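Local coordinates for protein aminotransferase class I and II (Anaerococcus prevotii, PDB 4EMY) that binds pyridoxal 5'-phosphate and, as a homodimeric member of the class I aminotransferase family, probably catalyses transamination, at residues A56-V60 and I320-E324; Y166-D171 and F207-K211; F252-S258 and G271-S277; A342-L348 and V403-A407. One frame throughout, in Å; residues are numbered along the deposited sequence.

Interaction 1: residues A56-V60 and I320-E324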
# COMPACT_ATOMS: atom_id res chain seq x y z
N ALA A 56 15.94 -14.70 6.96
CA ALA A 56 15.91 -13.30 7.34
C ALA A 56 17.33 -12.87 7.68
O ALA A 56 17.90 -13.28 8.71
CB ALA A 56 14.97 -13.08 8.52
N LEU A 57 17.92 -12.08 6.78
CA LEU A 57 19.30 -11.61 6.94
C LEU A 57 19.50 -10.85 8.25
O LEU A 57 18.82 -9.85 8.49
CB LEU A 57 19.69 -10.73 5.75
CG LEU A 57 19.83 -11.41 4.40
CD1 LEU A 57 19.79 -10.38 3.29
CD2 LEU A 57 21.12 -12.23 4.33
N PRO A 58 20.40 -11.33 9.11
CA PRO A 58 20.65 -10.64 10.38
C PRO A 58 21.02 -9.16 10.20
O PRO A 58 20.55 -8.32 10.95
CB PRO A 58 21.81 -11.42 10.98
CG PRO A 58 21.65 -12.79 10.43
CD PRO A 58 21.18 -12.58 9.02
N SER A 59 21.84 -8.86 9.19
CA SER A 59 22.29 -7.49 8.93
C SER A 59 21.14 -6.55 8.64
O SER A 59 21.23 -5.36 8.91
CB SER A 59 23.28 -7.47 7.77
OG SER A 59 22.66 -7.94 6.59
N VAL A 60 20.05 -7.09 8.08
CA VAL A 60 18.82 -6.33 7.88
C VAL A 60 18.04 -6.21 9.20
O VAL A 60 17.84 -5.11 9.70
CB VAL A 60 17.94 -6.95 6.77
CG1 VAL A 60 16.65 -6.16 6.60
CG2 VAL A 60 18.70 -7.00 5.46
N ILE A 320 29.05 -5.51 6.46
CA ILE A 320 28.39 -6.71 6.96
C ILE A 320 27.27 -7.14 6.02
O ILE A 320 27.13 -8.33 5.73
CB ILE A 320 27.81 -6.49 8.38
CG1 ILE A 320 28.81 -5.76 9.30
CG2 ILE A 320 27.33 -7.80 8.99
CD1 ILE A 320 30.01 -6.58 9.77
N TYR A 321 26.48 -6.18 5.55
CA TYR A 321 25.35 -6.51 4.69
C TYR A 321 25.79 -7.08 3.34
O TYR A 321 25.21 -8.07 2.89
CB TYR A 321 24.39 -5.33 4.52
CG TYR A 321 23.45 -5.53 3.37
CD1 TYR A 321 23.62 -4.83 2.18
CD2 TYR A 321 22.41 -6.45 3.44
CE1 TYR A 321 22.78 -5.03 1.10
CE2 TYR A 321 21.56 -6.66 2.37
CZ TYR A 321 21.75 -5.94 1.20
OH TYR A 321 20.92 -6.13 0.13
N GLU A 322 26.80 -6.48 2.70
CA GLU A 322 27.34 -6.99 1.43
C GLU A 322 27.85 -8.42 1.58
O GLU A 322 27.47 -9.31 0.83
CB GLU A 322 28.47 -6.10 0.87
CG GLU A 322 28.21 -4.60 0.90
CD GLU A 322 27.21 -4.11 -0.14
OE1 GLU A 322 26.88 -4.86 -1.10
OE2 GLU A 322 26.75 -2.95 0.00
N GLN A 323 28.71 -8.65 2.58
CA GLN A 323 29.26 -9.98 2.83
C GLN A 323 28.17 -11.03 3.04
O GLN A 323 28.33 -12.19 2.65
CB GLN A 323 30.22 -9.96 4.01
CG GLN A 323 31.14 -11.18 4.11
CD GLN A 323 31.97 -11.39 2.85
OE1 GLN A 323 31.46 -11.76 1.79
NE2 GLN A 323 33.28 -11.18 2.98
N GLU A 324 27.06 -10.61 3.66
CA GLU A 324 25.89 -11.46 3.86
C GLU A 324 25.10 -11.66 2.57
O GLU A 324 24.53 -12.73 2.34
CB GLU A 324 24.98 -10.91 4.96
CG GLU A 324 25.37 -11.40 6.35
CD GLU A 324 24.52 -10.82 7.47
OE1 GLU A 324 25.07 -10.55 8.56
OE2 GLU A 324 23.30 -10.65 7.27
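S59 has its OG between its own backbone N and carbonyl carbon (chi1 61°), and this turns the hydroxyl toward the helix of E324. E324 reaches across with its chain extended beyond CG (chi2 178°). The two torsions bring the OE2 end of the carboxylate to the backbone and the hydroxyl of one residue.

OE2 accepts two hydrogen bonds there. S59 N gives one at 3.0 Å from E324 OE2. It meets this oxygen on the syn side, close to the carboxylate plane, and the bond is fairly straight (161° at the hydrogen). S59 OG gives the other at 2.9 Å from E324 OE2, from well above the plane. The ring of P58 passes obliquely across the acid, with P58 CD 3.4 Å from E324 OE2. L57 runs antiparallel past E324, its CB near OE2.

The ring of Y321 completes the contact. S59 OG lies in the ring plane at its edge, 3.5 Å from Y321 CD2. L57 CD1 meets the same edge 4.2 Å from Y321 CE2. V60 CG2 approaches that ring atom obliquely. The tyrosine hydroxyl bonds to S262 O, and the ring stacks on H263, next to the cofactor-binding stretch that holds K261.

L57 is the N-cap residue of helix 58-66. The S59 N-H lies in the first turn, where the helix itself offers no i-4 acceptor. E324, from the long helix 315-345, supplies one. The two donors and the positive end of the helix dipole would favour the ionised carboxylate.

Interaction 2: residues Y166-D171 and F207-K211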
# COMPACT_ATOMS: atom_id res chain seq x y z
N TYR A 166 9.43 -8.70 -30.74
CA TYR A 166 9.31 -7.53 -29.87
C TYR A 166 9.05 -6.28 -30.70
O TYR A 166 8.17 -5.49 -30.37
CB TYR A 166 10.55 -7.35 -28.99
CG TYR A 166 10.55 -6.08 -28.16
CD1 TYR A 166 11.30 -4.97 -28.55
CD2 TYR A 166 9.79 -5.98 -27.00
CE1 TYR A 166 11.30 -3.80 -27.80
CE2 TYR A 166 9.79 -4.82 -26.24
CZ TYR A 166 10.54 -3.74 -26.64
OH TYR A 166 10.53 -2.59 -25.88
N LYS A 167 9.82 -6.12 -31.77
CA LYS A 167 9.70 -4.97 -32.66
C LYS A 167 8.33 -4.87 -33.31
O LYS A 167 7.76 -3.78 -33.36
CB LYS A 167 10.81 -4.99 -33.72
CG LYS A 167 12.16 -4.54 -33.19
CD LYS A 167 13.25 -4.60 -34.25
CE LYS A 167 14.60 -4.26 -33.64
NZ LYS A 167 15.71 -4.24 -34.63
N GLU A 168 7.79 -5.99 -33.79
CA GLU A 168 6.50 -5.97 -34.46
C GLU A 168 5.34 -5.72 -33.48
O GLU A 168 4.35 -5.09 -33.84
CB GLU A 168 6.27 -7.21 -35.34
CG GLU A 168 6.19 -8.56 -34.63
CD GLU A 168 5.98 -9.75 -35.58
OE1 GLU A 168 6.58 -9.77 -36.69
OE2 GLU A 168 5.23 -10.68 -35.21
N ALA A 169 5.51 -6.17 -32.24
CA ALA A 169 4.55 -5.87 -31.17
C ALA A 169 4.52 -4.38 -30.84
O ALA A 169 3.44 -3.79 -30.73
CB ALA A 169 4.88 -6.68 -29.93
N ILE A 170 5.70 -3.77 -30.68
CA ILE A 170 5.81 -2.34 -30.38
C ILE A 170 5.30 -1.52 -31.56
O ILE A 170 4.60 -0.53 -31.38
CB ILE A 170 7.26 -1.92 -30.02
CG1 ILE A 170 7.77 -2.66 -28.77
CG2 ILE A 170 7.38 -0.41 -29.83
CD1 ILE A 170 7.19 -2.19 -27.45
N ASP A 171 5.64 -1.96 -32.77
CA ASP A 171 5.12 -1.35 -34.00
C ASP A 171 3.60 -1.29 -34.00
O ASP A 171 3.01 -0.28 -34.37
CB ASP A 171 5.61 -2.12 -35.24
CG ASP A 171 6.99 -1.68 -35.71
OD1 ASP A 171 7.51 -0.67 -35.21
OD2 ASP A 171 7.54 -2.34 -36.61
N PHE A 207 15.66 0.80 -30.65
CA PHE A 207 14.41 0.69 -31.37
C PHE A 207 13.37 1.68 -30.86
O PHE A 207 12.69 2.33 -31.66
CB PHE A 207 13.87 -0.74 -31.31
CG PHE A 207 12.60 -0.93 -32.07
CD1 PHE A 207 12.59 -0.92 -33.46
CD2 PHE A 207 11.40 -1.12 -31.40
CE1 PHE A 207 11.42 -1.09 -34.17
CE2 PHE A 207 10.22 -1.29 -32.09
CZ PHE A 207 10.23 -1.28 -33.48
N LEU A 208 13.24 1.78 -29.54
CA LEU A 208 12.29 2.71 -28.92
C LEU A 208 12.69 4.17 -29.15
O LEU A 208 11.83 5.05 -29.12
CB LEU A 208 12.11 2.42 -27.43
CG LEU A 208 11.54 1.06 -26.99
CD1 LEU A 208 11.78 0.85 -25.50
CD2 LEU A 208 10.06 0.91 -27.31
N LYS A 209 13.98 4.41 -29.38
CA LYS A 209 14.47 5.72 -29.79
C LYS A 209 13.95 6.07 -31.18
O LYS A 209 13.61 7.23 -31.44
CB LYS A 209 16.00 5.75 -29.81
CG LYS A 209 16.65 6.12 -28.49
CD LYS A 209 18.16 6.21 -28.67
CE LYS A 209 18.90 6.21 -27.34
NZ LYS A 209 20.38 6.16 -27.49
N GLU A 210 13.90 5.08 -32.07
CA GLU A 210 13.36 5.27 -33.42
C GLU A 210 11.88 5.64 -33.39
O GLU A 210 11.43 6.51 -34.14
CB GLU A 210 13.56 4.01 -34.27
CG GLU A 210 15.00 3.70 -34.63
CD GLU A 210 15.13 2.44 -35.46
OE1 GLU A 210 14.62 2.41 -36.60
OE2 GLU A 210 15.74 1.46 -34.96
N LYS A 211 11.14 4.98 -32.51
CA LYS A 211 9.72 5.24 -32.32
C LYS A 211 9.50 6.62 -31.71
O LYS A 211 8.56 7.32 -32.07
CB LYS A 211 9.12 4.17 -31.41
CG LYS A 211 9.39 2.75 -31.87
CD LYS A 211 8.37 2.32 -32.90
CE LYS A 211 9.02 1.55 -34.03
NZ LYS A 211 9.62 2.45 -35.06
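F207 sits between two lysine chains, one over each face of its ring. K167 CG comes from the other helix and lies over the ring centre, 3.5 Å from the centroid and only 7° off the ring normal. This is a CH-pi contact. K211 CG, one turn further along F207's own helix, covers the opposite face, offset toward the rim. The extended K167 chain carries CD and CE on past F207 CD1.

The edge of the same ring is met differently. I170 CB lies in the ring plane, 3.7 Å from F207 CE2. D171 OD1 approaches near the plane, 3.3 Å from F207 CZ, with carboxylate and ring planes 51° apart. D171 and K211 cross at about a right angle and form a long salt bridge, 3.8 Å from D171 OD1 to K211 NZ.

Nearer the sheet, I170 CG2 rests 3.9 Å from L208 CD2. Y166 crosses L208 at about a right angle, with Y166 OH 3.7 Å from L208 CD1. That hydroxyl is hydrogen-bonded to S182 OG on strand 179-184.

The axes of segments 166-171 and 207-211 come within 11.3 Å and cross at -22°. Their helices pack on the parallel part of the large sheet, and helix 198-211 makes the beta-alpha-beta crossover from strand 179-184 to strand 218-224.

The polarity changes across the interface: apolar groups face the sheet, while charged ends lie on the outer side. The acidic oxygen would sit favourably against the ring edge, which carries slight positive charge, and the methylene chains of the lysines lie against the ring faces.

Interaction 3: residues F252-S258 and G271-S277. With PLP (pyridoxal-5'-phosphate), chain E.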
# COMPACT_ATOMS: atom_id res chain seq x y z
N PHE A 252 10.07 7.94 -21.62
CA PHE A 252 10.26 7.91 -20.18
C PHE A 252 10.60 6.50 -19.71
O PHE A 252 10.25 5.51 -20.37
CB PHE A 252 9.01 8.46 -19.48
CG PHE A 252 9.21 8.74 -18.01
CD1 PHE A 252 10.26 9.53 -17.57
CD2 PHE A 252 8.32 8.22 -17.07
CE1 PHE A 252 10.44 9.79 -16.22
CE2 PHE A 252 8.49 8.48 -15.72
CZ PHE A 252 9.55 9.26 -15.30
N VAL A 253 11.30 6.41 -18.58
CA VAL A 253 11.69 5.12 -18.01
C VAL A 253 11.32 5.11 -16.53
O VAL A 253 11.70 6.01 -15.79
CB VAL A 253 13.21 4.84 -18.18
CG1 VAL A 253 13.63 3.61 -17.40
CG2 VAL A 253 13.55 4.65 -19.65
N VAL A 254 10.55 4.10 -16.11
CA VAL A 254 10.30 3.85 -14.69
C VAL A 254 10.90 2.51 -14.30
O VAL A 254 10.53 1.47 -14.85
CB VAL A 254 8.80 3.87 -14.33
CG1 VAL A 254 8.62 3.77 -12.82
CG2 VAL A 254 8.13 5.14 -14.85
N VAL A 255 11.83 2.54 -13.35
CA VAL A 255 12.46 1.33 -12.86
C VAL A 255 11.79 0.95 -11.54
O VAL A 255 11.71 1.77 -10.63
CB VAL A 255 14.00 1.52 -12.72
CG1 VAL A 255 14.63 0.41 -11.90
CG2 VAL A 255 14.64 1.56 -14.10
N ALA A 256 11.29 -0.28 -11.46
CA ALA A 256 10.61 -0.75 -10.25
C ALA A 256 11.57 -1.45 -9.29
O ALA A 256 11.97 -2.59 -9.52
CB ALA A 256 9.42 -1.64 -10.60
N PHE A 257 11.93 -0.74 -8.22
CA PHE A 257 12.87 -1.24 -7.22
C PHE A 257 12.17 -1.91 -6.04
O PHE A 257 11.09 -1.49 -5.65
CB PHE A 257 13.74 -0.07 -6.74
CG PHE A 257 14.48 -0.35 -5.47
CD1 PHE A 257 15.70 -1.02 -5.50
CD2 PHE A 257 13.97 0.06 -4.25
CE1 PHE A 257 16.38 -1.28 -4.32
CE2 PHE A 257 14.65 -0.20 -3.07
CZ PHE A 257 15.86 -0.87 -3.10
N SER A 258 12.78 -2.94 -5.48
CA SER A 258 12.21 -3.63 -4.32
C SER A 258 13.24 -4.09 -3.28
O SER A 258 14.33 -4.56 -3.62
CB SER A 258 11.38 -4.83 -4.76
OG SER A 258 10.73 -5.44 -3.66
N GLY A 271 9.36 -0.78 -1.51
CA GLY A 271 10.06 -0.62 -2.77
C GLY A 271 10.14 0.85 -3.14
O GLY A 271 9.95 1.73 -2.28
N ALA A 272 10.43 1.11 -4.41
CA ALA A 272 10.42 2.46 -4.97
C ALA A 272 10.21 2.42 -6.48
O ALA A 272 10.59 1.46 -7.15
CB ALA A 272 11.72 3.18 -4.64
N ALA A 273 9.60 3.48 -6.99
CA ALA A 273 9.53 3.75 -8.43
C ALA A 273 10.53 4.85 -8.78
O ALA A 273 10.38 5.99 -8.35
CB ALA A 273 8.13 4.18 -8.82
N VAL A 274 11.54 4.48 -9.56
CA VAL A 274 12.60 5.40 -9.97
C VAL A 274 12.42 5.78 -11.44
O VAL A 274 12.44 4.92 -12.32
CB VAL A 274 13.99 4.78 -9.74
CG1 VAL A 274 15.08 5.79 -10.06
CG2 VAL A 274 14.14 4.30 -8.31
N GLY A 275 12.25 7.07 -11.69
CA GLY A 275 12.09 7.60 -13.04
C GLY A 275 13.36 8.21 -13.60
O GLY A 275 14.17 8.78 -12.86
N ILE A 276 13.53 8.09 -14.92
CA ILE A 276 14.68 8.66 -15.62
C ILE A 276 14.18 9.50 -16.79
O ILE A 276 13.44 9.00 -17.64
CB ILE A 276 15.61 7.57 -16.21
CG1 ILE A 276 15.61 6.27 -15.37
CG2 ILE A 276 17.02 8.11 -16.45
CD1 ILE A 276 16.44 6.33 -14.11
N SER A 277 14.58 10.77 -16.84
CA SER A 277 14.25 11.64 -17.97
C SER A 277 15.32 12.68 -18.24
O SER A 277 16.05 13.09 -17.34
CB SER A 277 12.91 12.34 -17.77
OG SER A 277 12.55 13.10 -18.91
N1 PLP E . 8.06 -8.29 -9.59
C2 PLP E . 8.30 -9.62 -9.90
C2A PLP E . 8.73 -9.99 -11.29
C3 PLP E . 8.15 -10.61 -8.94
O3 PLP E . 8.38 -11.92 -9.26
C4 PLP E . 7.75 -10.30 -7.66
C4A PLP E . 6.92 -11.34 -6.95
O4A PLP E . 7.43 -12.12 -6.14
C5 PLP E . 7.52 -8.96 -7.34
C6 PLP E . 7.67 -7.96 -8.31
C5A PLP E . 7.07 -8.62 -5.93
O4P PLP E . 7.59 -7.39 -5.46
P PLP E . 7.10 -6.91 -4.02
O1P PLP E . 5.80 -6.18 -4.24
O2P PLP E . 8.19 -6.03 -3.43
O3P PLP E . 6.85 -8.09 -3.11
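V255 and V274 face each other as a hydrogen-bonded antiparallel pair, and their two bonds are nearly straight. V255 N lies 2.7 Å from V274 O, and V274 N lies 2.9 Å from V255 O. F257 and A272 form the next such pair. F257 N meets A272 O at 2.8 Å, nearly along the C=O axis, whereas A272 N reaches F257 O from above the carbonyl plane. The V253-I276 pair is uneven: I276 N to V253 O is 2.9 Å, but the return bond is weak. A CA-H...O contact joins G275 CA to V253 O.

These are neighbouring strands of the large mixed sheet in the PLP-binding domain of a fold type I enzyme. Strand 271-277 runs antiparallel to both its neighbours, and strand 251-258 continues into the parallel strands through 218-224.

Apolar contacts form on both faces. V253 and I276 lie side by side, pointing the same way, with V255, V274, A272 and F257 on their face, against helix 82-93. V254 CG1 packs 4.1 Å from A273 CB on the other face, where helices 109-121 and 280-297 lie. F252 CZ comes 3.8 Å from CA of G275, which has no side chain, while S277 CB meets the ring edge.

The polar contact with the cofactor lies at the C-terminal end of strand 251-258. S258 OG, anti to its backbone N (chi1 -175°), donates to PLP O2P at 2.6 Å. S260, T111 and R269 also bond to PLP.

Interaction 4: residues A342-L348 and V403-A407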
# COMPACT_ATOMS: atom_id res chain seq x y z
N ALA A 342 22.54 -31.02 -13.65
CA ALA A 342 21.62 -32.15 -13.66
C ALA A 342 20.73 -32.15 -14.91
O ALA A 342 20.58 -33.19 -15.56
CB ALA A 342 20.78 -32.17 -12.40
N ALA A 343 20.17 -30.99 -15.24
CA ALA A 343 19.31 -30.85 -16.42
C ALA A 343 20.03 -31.31 -17.70
O ALA A 343 19.44 -31.98 -18.55
CB ALA A 343 18.82 -29.41 -16.57
N LYS A 344 21.31 -30.96 -17.81
CA LYS A 344 22.13 -31.36 -18.94
C LYS A 344 22.23 -32.89 -18.99
O LYS A 344 21.91 -33.51 -20.01
CB LYS A 344 23.52 -30.73 -18.81
CG LYS A 344 24.41 -30.89 -20.03
CD LYS A 344 25.81 -30.37 -19.76
CE LYS A 344 26.83 -31.04 -20.67
NZ LYS A 344 26.56 -30.80 -22.11
N GLU A 345 22.65 -33.47 -17.87
CA GLU A 345 22.94 -34.89 -17.77
C GLU A 345 21.68 -35.77 -17.81
O GLU A 345 21.75 -36.95 -18.14
CB GLU A 345 23.72 -35.14 -16.48
CG GLU A 345 24.01 -36.58 -16.13
CD GLU A 345 24.01 -36.79 -14.62
OE1 GLU A 345 23.94 -35.78 -13.89
OE2 GLU A 345 24.08 -37.96 -14.18
N ASN A 346 20.53 -35.19 -17.49
CA ASN A 346 19.26 -35.90 -17.60
C ASN A 346 18.52 -35.55 -18.90
O ASN A 346 17.38 -35.97 -19.12
CB ASN A 346 18.39 -35.64 -16.37
CG ASN A 346 18.94 -36.31 -15.12
OD1 ASN A 346 19.10 -37.53 -15.08
ND2 ASN A 346 19.22 -35.52 -14.09
N LYS A 347 19.20 -34.79 -19.76
CA LYS A 347 18.69 -34.35 -21.07
C LYS A 347 17.36 -33.59 -20.98
O LYS A 347 16.38 -33.94 -21.63
CB LYS A 347 18.57 -35.53 -22.05
CG LYS A 347 19.84 -36.34 -22.25
CD LYS A 347 19.59 -37.55 -23.13
CE LYS A 347 20.86 -38.33 -23.37
NZ LYS A 347 21.95 -37.45 -23.89
N LEU A 348 17.36 -32.55 -20.15
CA LEU A 348 16.17 -31.74 -19.89
C LEU A 348 16.34 -30.33 -20.43
O LEU A 348 17.18 -29.57 -19.94
CB LEU A 348 15.87 -31.70 -18.39
CG LEU A 348 14.59 -31.03 -17.87
CD1 LEU A 348 13.34 -31.64 -18.50
CD2 LEU A 348 14.54 -31.13 -16.35
N VAL A 403 15.40 -32.92 -10.47
CA VAL A 403 15.66 -32.80 -11.90
C VAL A 403 15.42 -34.13 -12.62
O VAL A 403 14.75 -34.16 -13.66
CB VAL A 403 17.07 -32.25 -12.19
CG1 VAL A 403 17.35 -32.29 -13.69
CG2 VAL A 403 17.20 -30.83 -11.67
N GLN A 404 15.96 -35.21 -12.07
CA GLN A 404 15.75 -36.55 -12.62
C GLN A 404 14.25 -36.80 -12.81
O GLN A 404 13.79 -37.04 -13.92
CB GLN A 404 16.38 -37.62 -11.73
CG GLN A 404 17.91 -37.57 -11.64
CD GLN A 404 18.48 -38.32 -10.43
OE1 GLN A 404 17.76 -38.64 -9.47
NE2 GLN A 404 19.78 -38.60 -10.47
N ARG A 405 13.50 -36.69 -11.71
CA ARG A 405 12.05 -36.92 -11.73
C ARG A 405 11.29 -35.91 -12.60
O ARG A 405 10.23 -36.23 -13.14
CB ARG A 405 11.49 -36.91 -10.31
CG ARG A 405 11.98 -38.04 -9.42
CD ARG A 405 11.14 -39.30 -9.60
NE ARG A 405 11.57 -40.09 -10.74
CZ ARG A 405 10.76 -40.85 -11.47
NH1 ARG A 405 11.25 -41.55 -12.49
NH2 ARG A 405 9.46 -40.91 -11.20
N LEU A 406 11.85 -34.71 -12.73
CA LEU A 406 11.30 -33.70 -13.63
C LEU A 406 11.50 -34.13 -15.07
O LEU A 406 10.58 -34.03 -15.89
CB LEU A 406 11.97 -32.35 -13.38
CG LEU A 406 11.15 -31.06 -13.44
CD1 LEU A 406 9.93 -31.13 -12.55
CD2 LEU A 406 12.03 -29.91 -13.01
N ALA A 407 12.70 -34.62 -15.37
CA ALA A 407 13.06 -35.04 -16.73
C ALA A 407 12.21 -36.21 -17.19
O ALA A 407 11.70 -36.21 -18.32
CB ALA A 407 14.54 -35.39 -16.81
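A Schellman motif ends helix 315-345 here, and the turn that follows packs against helix 399-411. K347, with positive phi, is its C-prime residue. L348 N bonds to A343 O at 2.7 Å, and K347 N to K344 O at 3.0 Å. This reversal brings L348 back toward the second helix.

V403 presses its CG1 branch onto the last helical turn, 3.7 Å from A342 CB and 3.5 Å from A343 N. CG1 is anti to the backbone N (chi1 173°), which aims it at this spot. L348 CD2 touches the same methyl at 4.0 Å. The other branch of L348, CD1, lies 3.8 Å from A407 CA, while CD2 also reaches L406 CB.

The N346 amide lies against the CG methylene of Q404, with N346 ND2 3.5 Å from Q404 CG. The two amide planes are nearly perpendicular. N346 CB rests on the A407 methyl at 3.9 Å.

L348 and L406 both touch I361, placing the contact against strand 359-362 of the small three-stranded antiparallel sheet. K347 O bonds to N411 ND2 near the end of helix 399-411.

Interaction 3 holds S258, which binds PLP. Interactions 1 and 2 come within about 8 and 7 Å of it (nearest atoms), while interaction 4 is remote, about 26 Å away at nearest atoms. In interaction 1 the Y321 side chain is about 9 Å from that of K261, and the V60 side chain is about 13 Å from a bound PLP. Interaction 2 lies on the helical layer beside the same large sheet as interaction 3, away from the annotated sites. Interaction 4 also lies away from them, in the smaller C-terminal part. Helix 315-345 links it to interaction 1, with the two centres about 34 Å apart.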